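Long-range contact in peptidase M14, carboxypeptidase A (Thermoplasmatales archaeon SCGC AB-540-F20, PDB 4XED), which is probably a zinc carboxypeptidase, with a PKD domain that binds calcium and may serve in binding to proteins: residues D32-D46 with W68-D82. Numbering follows the deposited sequence.
Sequences DPNGDNITYYIEWGD and WDKKGTYVVRAKAKD. With CA (calcium ion), chain B; EDO (1,2-ethanediol), chain C.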
loop_
_atom_site.group_PDB
_atom_site.type_symbol
_atom_site.label_atom_id
_atom_site.label_comp_id
_atom_site.label_asym_id
_atom_site.label_seq_id
_atom_site.Cartn_x
_atom_site.Cartn_y
_atom_site.Cartn_z
ATOM N N ASP A 32 -8.039 7.093 -9.531
ATOM C CA ASP A 32 -8.134 6.633 -10.900
ATOM C C ASP A 32 -8.583 7.799 -11.774
ATOM O O ASP A 32 -9.529 8.483 -11.406
ATOM C CB ASP A 32 -9.116 5.456 -10.965
ATOM C CG ASP A 32 -9.262 4.889 -12.372
ATOM O OD1 ASP A 32 -10.071 5.449 -13.162
ATOM O OD2 ASP A 32 -8.546 3.915 -12.726
ATOM N N PRO A 33 -7.960 7.998 -12.954
ATOM C CA PRO A 33 -8.285 9.162 -13.785
ATOM C C PRO A 33 -9.709 9.182 -14.281
ATOM O O PRO A 33 -10.192 10.254 -14.648
ATOM C CB PRO A 33 -7.326 9.028 -14.969
ATOM C CG PRO A 33 -6.177 8.259 -14.464
ATOM C CD PRO A 33 -6.766 7.293 -13.466
ATOM N N ASN A 34 -10.347 8.020 -14.309
ATOM C CA ASN A 34 -11.716 7.896 -14.786
ATOM C C ASN A 34 -12.709 7.882 -13.645
ATOM O O ASN A 34 -13.916 7.735 -13.874
ATOM C CB ASN A 34 -11.863 6.618 -15.606
ATOM C CG ASN A 34 -10.700 6.396 -16.546
ATOM O OD1 ASN A 34 -9.881 5.504 -16.366
ATOM N ND2 ASN A 34 -10.613 7.236 -17.561
ATOM N N GLY A 35 -12.195 8.005 -12.418
ATOM C CA GLY A 35 -13.009 7.954 -11.214
ATOM C C GLY A 35 -13.437 6.560 -10.792
ATOM O O GLY A 35 -14.308 6.413 -9.931
ATOM N N ASP A 36 -12.814 5.535 -11.377
ATOM C CA ASP A 36 -13.184 4.152 -11.118
ATOM C C ASP A 36 -12.846 3.754 -9.687
ATOM O O ASP A 36 -11.874 4.229 -9.108
ATOM C CB ASP A 36 -12.394 3.223 -12.032
ATOM C CG ASP A 36 -12.668 3.458 -13.508
ATOM O OD1 ASP A 36 -13.791 3.883 -13.873
ATOM O OD2 ASP A 36 -11.770 3.170 -14.319
ATOM N N ASN A 37 -13.654 2.856 -9.124
ATOM C CA ASN A 37 -13.278 2.161 -7.912
ATOM C C ASN A 37 -12.026 1.348 -8.159
ATOM O O ASN A 37 -11.762 0.915 -9.297
ATOM C CB ASN A 37 -14.386 1.222 -7.466
ATOM C CG ASN A 37 -15.600 1.933 -6.931
ATOM O OD1 ASN A 37 -15.588 3.122 -6.617
ATOM N ND2 ASN A 37 -16.678 1.186 -6.823
ATOM N N ILE A 38 -11.224 1.170 -7.113
ATOM C CA ILE A 38 -9.974 0.408 -7.238
ATOM C C ILE A 38 -9.735 -0.543 -6.064
ATOM O O ILE A 38 -10.277 -0.359 -4.969
ATOM C CB ILE A 38 -8.683 1.308 -7.430
ATOM C CG1 ILE A 38 -8.213 1.999 -6.130
ATOM C CG2 ILE A 38 -8.897 2.319 -8.548
ATOM C CD1 ILE A 38 -9.083 3.110 -5.633
ATOM N N THR A 39 -8.899 -1.550 -6.303
ATOM C CA THR A 39 -8.413 -2.448 -5.271
ATOM C C THR A 39 -6.901 -2.241 -5.154
ATOM O O THR A 39 -6.257 -1.816 -6.111
ATOM C CB THR A 39 -8.723 -3.935 -5.541
ATOM O OG1 THR A 39 -8.253 -4.314 -6.840
ATOM C CG2 THR A 39 -10.225 -4.192 -5.423
ATOM N N TYR A 40 -6.350 -2.527 -3.980
ATOM C CA TYR A 40 -4.935 -2.361 -3.709
ATOM C C TYR A 40 -4.244 -3.704 -3.479
ATOM O O TYR A 40 -4.811 -4.602 -2.870
ATOM C CB TYR A 40 -4.722 -1.502 -2.457
ATOM C CG TYR A 40 -5.171 -0.064 -2.578
ATOM C CD1 TYR A 40 -4.314 0.920 -3.077
ATOM C CD2 TYR A 40 -6.447 0.316 -2.196
ATOM C CE1 TYR A 40 -4.715 2.248 -3.181
ATOM C CE2 TYR A 40 -6.870 1.642 -2.307
ATOM C CZ TYR A 40 -5.990 2.604 -2.791
ATOM O OH TYR A 40 -6.328 3.933 -2.945
ATOM N N TYR A 41 -3.008 -3.796 -3.954
ATOM C CA TYR A 41 -2.121 -4.932 -3.683
ATOM C C TYR A 41 -0.964 -4.339 -2.899
ATOM O O TYR A 41 -0.249 -3.478 -3.399
ATOM C CB TYR A 41 -1.653 -5.616 -4.971
ATOM C CG TYR A 41 -0.899 -6.884 -4.738
ATOM C CD1 TYR A 41 0.393 -6.868 -4.227
ATOM C CD2 TYR A 41 -1.462 -8.122 -5.054
ATOM C CE1 TYR A 41 1.089 -8.010 -4.025
ATOM C CE2 TYR A 41 -0.749 -9.306 -4.848
ATOM C CZ TYR A 41 0.534 -9.232 -4.323
ATOM O OH TYR A 41 1.302 -10.360 -4.113
ATOM N N ILE A 42 -0.832 -4.751 -1.639
ATOM C CA ILE A 42 0.185 -4.243 -0.725
ATOM C C ILE A 42 1.162 -5.374 -0.388
ATOM O O ILE A 42 0.747 -6.480 -0.018
ATOM C CB ILE A 42 -0.465 -3.714 0.555
ATOM C CG1 ILE A 42 -1.422 -2.553 0.221
ATOM C CG2 ILE A 42 0.579 -3.336 1.607
ATOM C CD1 ILE A 42 -2.325 -2.186 1.363
ATOM N N GLU A 43 2.456 -5.063 -0.465
ATOM C CA GLU A 43 3.542 -5.898 0.058
ATOM C C GLU A 43 4.089 -5.223 1.301
ATOM O O GLU A 43 4.439 -4.043 1.265
ATOM C CB GLU A 43 4.677 -6.015 -0.951
ATOM C CG GLU A 43 4.331 -6.733 -2.210
ATOM C CD GLU A 43 5.460 -6.715 -3.218
ATOM O OE1 GLU A 43 6.424 -5.921 -3.062
ATOM O OE2 GLU A 43 5.394 -7.511 -4.173
ATOM N N TRP A 44 4.147 -5.930 2.419
ATOM C CA TRP A 44 4.724 -5.362 3.629
ATOM C C TRP A 44 6.261 -5.507 3.689
ATOM O O TRP A 44 6.909 -5.025 4.623
ATOM C CB TRP A 44 4.099 -5.998 4.877
ATOM C CG TRP A 44 2.638 -5.666 5.036
ATOM C CD1 TRP A 44 1.588 -6.510 4.915
ATOM C CD2 TRP A 44 2.082 -4.385 5.352
ATOM N NE1 TRP A 44 0.403 -5.848 5.124
ATOM C CE2 TRP A 44 0.680 -4.536 5.396
ATOM C CE3 TRP A 44 2.631 -3.109 5.602
ATOM C CZ2 TRP A 44 -0.176 -3.471 5.723
ATOM C CZ3 TRP A 44 1.789 -2.056 5.899
ATOM C CH2 TRP A 44 0.401 -2.245 5.950
ATOM N N GLY A 45 6.841 -6.182 2.700
ATOM C CA GLY A 45 8.280 -6.315 2.570
ATOM C C GLY A 45 8.878 -7.511 3.288
ATOM O O GLY A 45 10.089 -7.748 3.183
ATOM N N ASP A 46 8.038 -8.253 4.010
ATOM C CA ASP A 46 8.446 -9.368 4.847
ATOM C C ASP A 46 7.825 -10.673 4.384
ATOM O O ASP A 46 7.903 -11.663 5.089
ATOM C CB ASP A 46 8.061 -9.094 6.307
ATOM C CG ASP A 46 6.595 -8.800 6.495
ATOM O OD1 ASP A 46 5.817 -8.855 5.514
ATOM O OD2 ASP A 46 6.210 -8.546 7.668
ATOM N N TRP A 68 6.200 -5.842 12.342
ATOM C CA TRP A 68 7.324 -6.656 11.877
ATOM C C TRP A 68 7.990 -7.307 13.095
ATOM O O TRP A 68 8.269 -6.641 14.095
ATOM C CB TRP A 68 8.342 -5.798 11.131
ATOM C CG TRP A 68 7.851 -5.247 9.809
ATOM C CD1 TRP A 68 8.044 -5.817 8.581
ATOM C CD2 TRP A 68 7.117 -4.040 9.573
ATOM N NE1 TRP A 68 7.488 -5.045 7.592
ATOM C CE2 TRP A 68 6.910 -3.949 8.173
ATOM C CE3 TRP A 68 6.601 -3.034 10.391
ATOM C CZ2 TRP A 68 6.195 -2.896 7.581
ATOM C CZ3 TRP A 68 5.917 -1.994 9.797
ATOM C CH2 TRP A 68 5.734 -1.933 8.409
ATOM N N ASP A 69 8.243 -8.605 13.029
ATOM C CA ASP A 69 8.753 -9.315 14.201
ATOM C C ASP A 69 10.204 -9.749 14.018
ATOM O O ASP A 69 10.673 -10.645 14.714
ATOM C CB ASP A 69 7.878 -10.528 14.533
ATOM C CG ASP A 69 6.499 -10.146 15.070
ATOM O OD1 ASP A 69 6.362 -9.122 15.780
ATOM O OD2 ASP A 69 5.548 -10.903 14.791
ATOM N N LYS A 70 10.913 -9.133 13.080
ATOM C CA LYS A 70 12.338 -9.386 12.892
ATOM C C LYS A 70 12.996 -8.084 12.495
ATOM O O LYS A 70 12.427 -7.270 11.783
ATOM C CB LYS A 70 12.592 -10.433 11.790
ATOM C CG LYS A 70 11.936 -11.789 12.030
ATOM C CD LYS A 70 11.990 -12.718 10.791
ATOM C CE LYS A 70 11.144 -13.998 10.996
ATOM N NZ LYS A 70 11.244 -15.015 9.893
ATOM N N LYS A 71 14.219 -7.902 12.957
ATOM C CA LYS A 71 15.040 -6.796 12.521
ATOM C C LYS A 71 15.122 -6.795 11.002
ATOM O O LYS A 71 15.061 -7.841 10.356
ATOM C CB LYS A 71 16.450 -6.902 13.115
ATOM C CG LYS A 71 17.217 -8.087 12.604
ATOM C CD LYS A 71 18.533 -8.250 13.339
ATOM C CE LYS A 71 19.236 -9.518 12.907
ATOM N NZ LYS A 71 20.415 -9.736 13.749
ATOM N N GLY A 72 15.259 -5.612 10.430
ATOM C CA GLY A 72 15.431 -5.493 9.004
ATOM C C GLY A 72 15.008 -4.174 8.445
ATOM O O GLY A 72 14.481 -3.331 9.146
ATOM N N THR A 73 15.274 -4.005 7.165
ATOM C CA THR A 73 14.770 -2.887 6.414
ATOM C C THR A 73 13.761 -3.448 5.417
ATOM O O THR A 73 14.107 -4.312 4.613
ATOM C CB THR A 73 15.923 -2.179 5.688
ATOM O OG1 THR A 73 16.864 -1.673 6.641
ATOM C CG2 THR A 73 15.418 -1.038 4.845
ATOM N N TYR A 74 12.528 -2.959 5.472
ATOM C CA TYR A 74 11.405 -3.529 4.737
ATOM C C TYR A 74 10.881 -2.533 3.712
ATOM O O TYR A 74 10.582 -1.379 4.042
ATOM C CB TYR A 74 10.308 -3.921 5.740
ATOM C CG TYR A 74 10.789 -4.978 6.723
ATOM C CD1 TYR A 74 10.798 -6.310 6.341
ATOM C CD2 TYR A 74 11.194 -4.662 8.016
ATOM C CE1 TYR A 74 11.236 -7.284 7.199
ATOM C CE2 TYR A 74 11.613 -5.636 8.882
ATOM C CZ TYR A 74 11.621 -6.944 8.457
ATOM O OH TYR A 74 12.026 -7.967 9.274
ATOM N N VAL A 75 10.713 -3.003 2.489
ATOM C CA VAL A 75 10.179 -2.151 1.438
ATOM C C VAL A 75 8.685 -2.402 1.317
ATOM O O VAL A 75 8.251 -3.428 0.781
ATOM C CB VAL A 75 10.879 -2.392 0.109
ATOM C CG1 VAL A 75 10.386 -1.401 -0.889
ATOM C CG2 VAL A 75 12.384 -2.277 0.279
ATOM N N VAL A 76 7.895 -1.487 1.880
ATOM C CA VAL A 76 6.452 -1.571 1.768
ATOM C C VAL A 76 6.091 -1.031 0.373
ATOM O O VAL A 76 6.567 0.044 -0.017
ATOM C CB VAL A 76 5.766 -0.736 2.848
ATOM C CG1 VAL A 76 4.273 -0.723 2.672
ATOM C CG2 VAL A 76 6.164 -1.244 4.226
ATOM N N ARG A 77 5.286 -1.767 -0.382
ATOM C CA ARG A 77 4.902 -1.327 -1.721
ATOM C C ARG A 77 3.406 -1.482 -1.891
ATOM O O ARG A 77 2.783 -2.399 -1.324
ATOM C CB ARG A 77 5.635 -2.124 -2.810
ATOM C CG ARG A 77 7.141 -2.124 -2.656
ATOM C CD ARG A 77 7.800 -2.452 -3.988
ATOM N NE ARG A 77 7.418 -3.759 -4.493
ATOM C CZ ARG A 77 7.693 -4.199 -5.711
ATOM N NH1 ARG A 77 8.382 -3.455 -6.570
ATOM N NH2 ARG A 77 7.315 -5.403 -6.058
ATOM N N ALA A 78 2.824 -0.588 -2.693
ATOM C CA ALA A 78 1.415 -0.680 -3.015
ATOM C C ALA A 78 1.177 -0.322 -4.461
ATOM O O ALA A 78 1.706 0.652 -4.971
ATOM C CB ALA A 78 0.593 0.215 -2.113
ATOM N N LYS A 79 0.352 -1.131 -5.120
ATOM C CA LYS A 79 -0.167 -0.829 -6.469
ATOM C C LYS A 79 -1.692 -0.940 -6.428
ATOM O O LYS A 79 -2.251 -1.459 -5.451
ATOM C CB LYS A 79 0.457 -1.725 -7.537
ATOM C CG LYS A 79 0.128 -3.187 -7.386
ATOM C CD LYS A 79 0.727 -4.044 -8.507
ATOM C CE LYS A 79 0.602 -5.545 -8.160
ATOM N NZ LYS A 79 0.993 -6.406 -9.340
ATOM N N ALA A 80 -2.352 -0.421 -7.458
ATOM C CA ALA A 80 -3.801 -0.430 -7.471
ATOM C C ALA A 80 -4.254 -0.864 -8.866
ATOM O O ALA A 80 -3.563 -0.664 -9.874
ATOM C CB ALA A 80 -4.346 0.942 -7.163
ATOM N N LYS A 81 -5.457 -1.427 -8.960
ATOM C CA LYS A 81 -6.042 -1.719 -10.256
ATOM C C LYS A 81 -7.497 -1.327 -10.214
ATOM O O LYS A 81 -8.164 -1.395 -9.189
ATOM C CB LYS A 81 -5.883 -3.178 -10.645
ATOM C CG LYS A 81 -6.792 -4.130 -9.924
ATOM C CD LYS A 81 -6.498 -5.579 -10.340
ATOM C CE LYS A 81 -7.314 -6.525 -9.518
ATOM N NZ LYS A 81 -7.117 -7.938 -9.944
ATOM N N ASP A 82 -7.991 -0.867 -11.341
ATOM C CA ASP A 82 -9.382 -0.508 -11.400
ATOM C C ASP A 82 -10.285 -1.718 -11.676
ATOM O O ASP A 82 -9.831 -2.835 -11.691
ATOM C CB ASP A 82 -9.588 0.631 -12.409
ATOM C CG ASP A 82 -9.224 0.282 -13.847
ATOM O OD1 ASP A 82 -9.099 -0.896 -14.213
ATOM O OD2 ASP A 82 -9.116 1.242 -14.644
HETATM CA CA CA B . -9.546 3.555 -14.910
HETATM C C1 EDO C . 1.359 -9.731 -7.876
HETATM O O1 EDO C . 0.378 -9.022 -8.617
HETATM C C2 EDO C . 2.495 -8.771 -7.564
HETATM O O2 EDO C . 3.696 -9.521 -7.335
HETATM O O HOH W 1 -10.204 -3.876 -8.845
HETATM O O HOH W 2 8.317 -5.488 -1.117
HETATM O O HOH W 3 11.579 -5.735 2.039
#
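D32, D36 and D82 join the two segments through a calcium ion, which D36 OD2 meets at 2.3 Å and D82 OD2 at 2.4 Å, while D32 binds through both carboxylate oxygens. N34 OD1, N4 OD1 and D5 O complete the site, and the D82 carboxylate has a further polar partner in Y86. Backbone N atoms of N34 and D36 reach D32 OD1 from opposite faces of its carboxylate, the first closing an Asx turn, and so fix the chelating group. At the other end of strand 38-43, R77 forms a salt bridge with E43, gripping it side-on: NE donates to E43 OE1 (2.8 Å), and NH2 adds a more bent bond to the same oxygen and a weak one to OE2. Bent at chi3 (-60°), the arginine chain turns its guanidinium edge to the carboxylate, the planes 30° apart. A methionine here would probably leave the E43 carboxylate without its countercharge and freer to turn. W68 NE1 donates to W44 O (3.0 Å), which lies in the indole plane, and the two indoles cross nearly at right angles. Six backbone hydrogen bonds pair T39 with K81, Y41 with K79 and E43 with R77 in antiparallel register. On their face, the K79 chain runs beside Y41, CG 3.9 Å from Y41 CB, and its NZ forms a salt bridge with E87. On the other face, A80 CB meets Y40 CD1 and A78 CB meets I42 CG1, both at 4.1 Å. These strands are the central pair of a four-stranded antiparallel sheet, flanked by 49-56 and 91-97; Y40, I42 and W44 pack against strand 62-66 of the second sheet, in the beta-sandwich of a PKD domain.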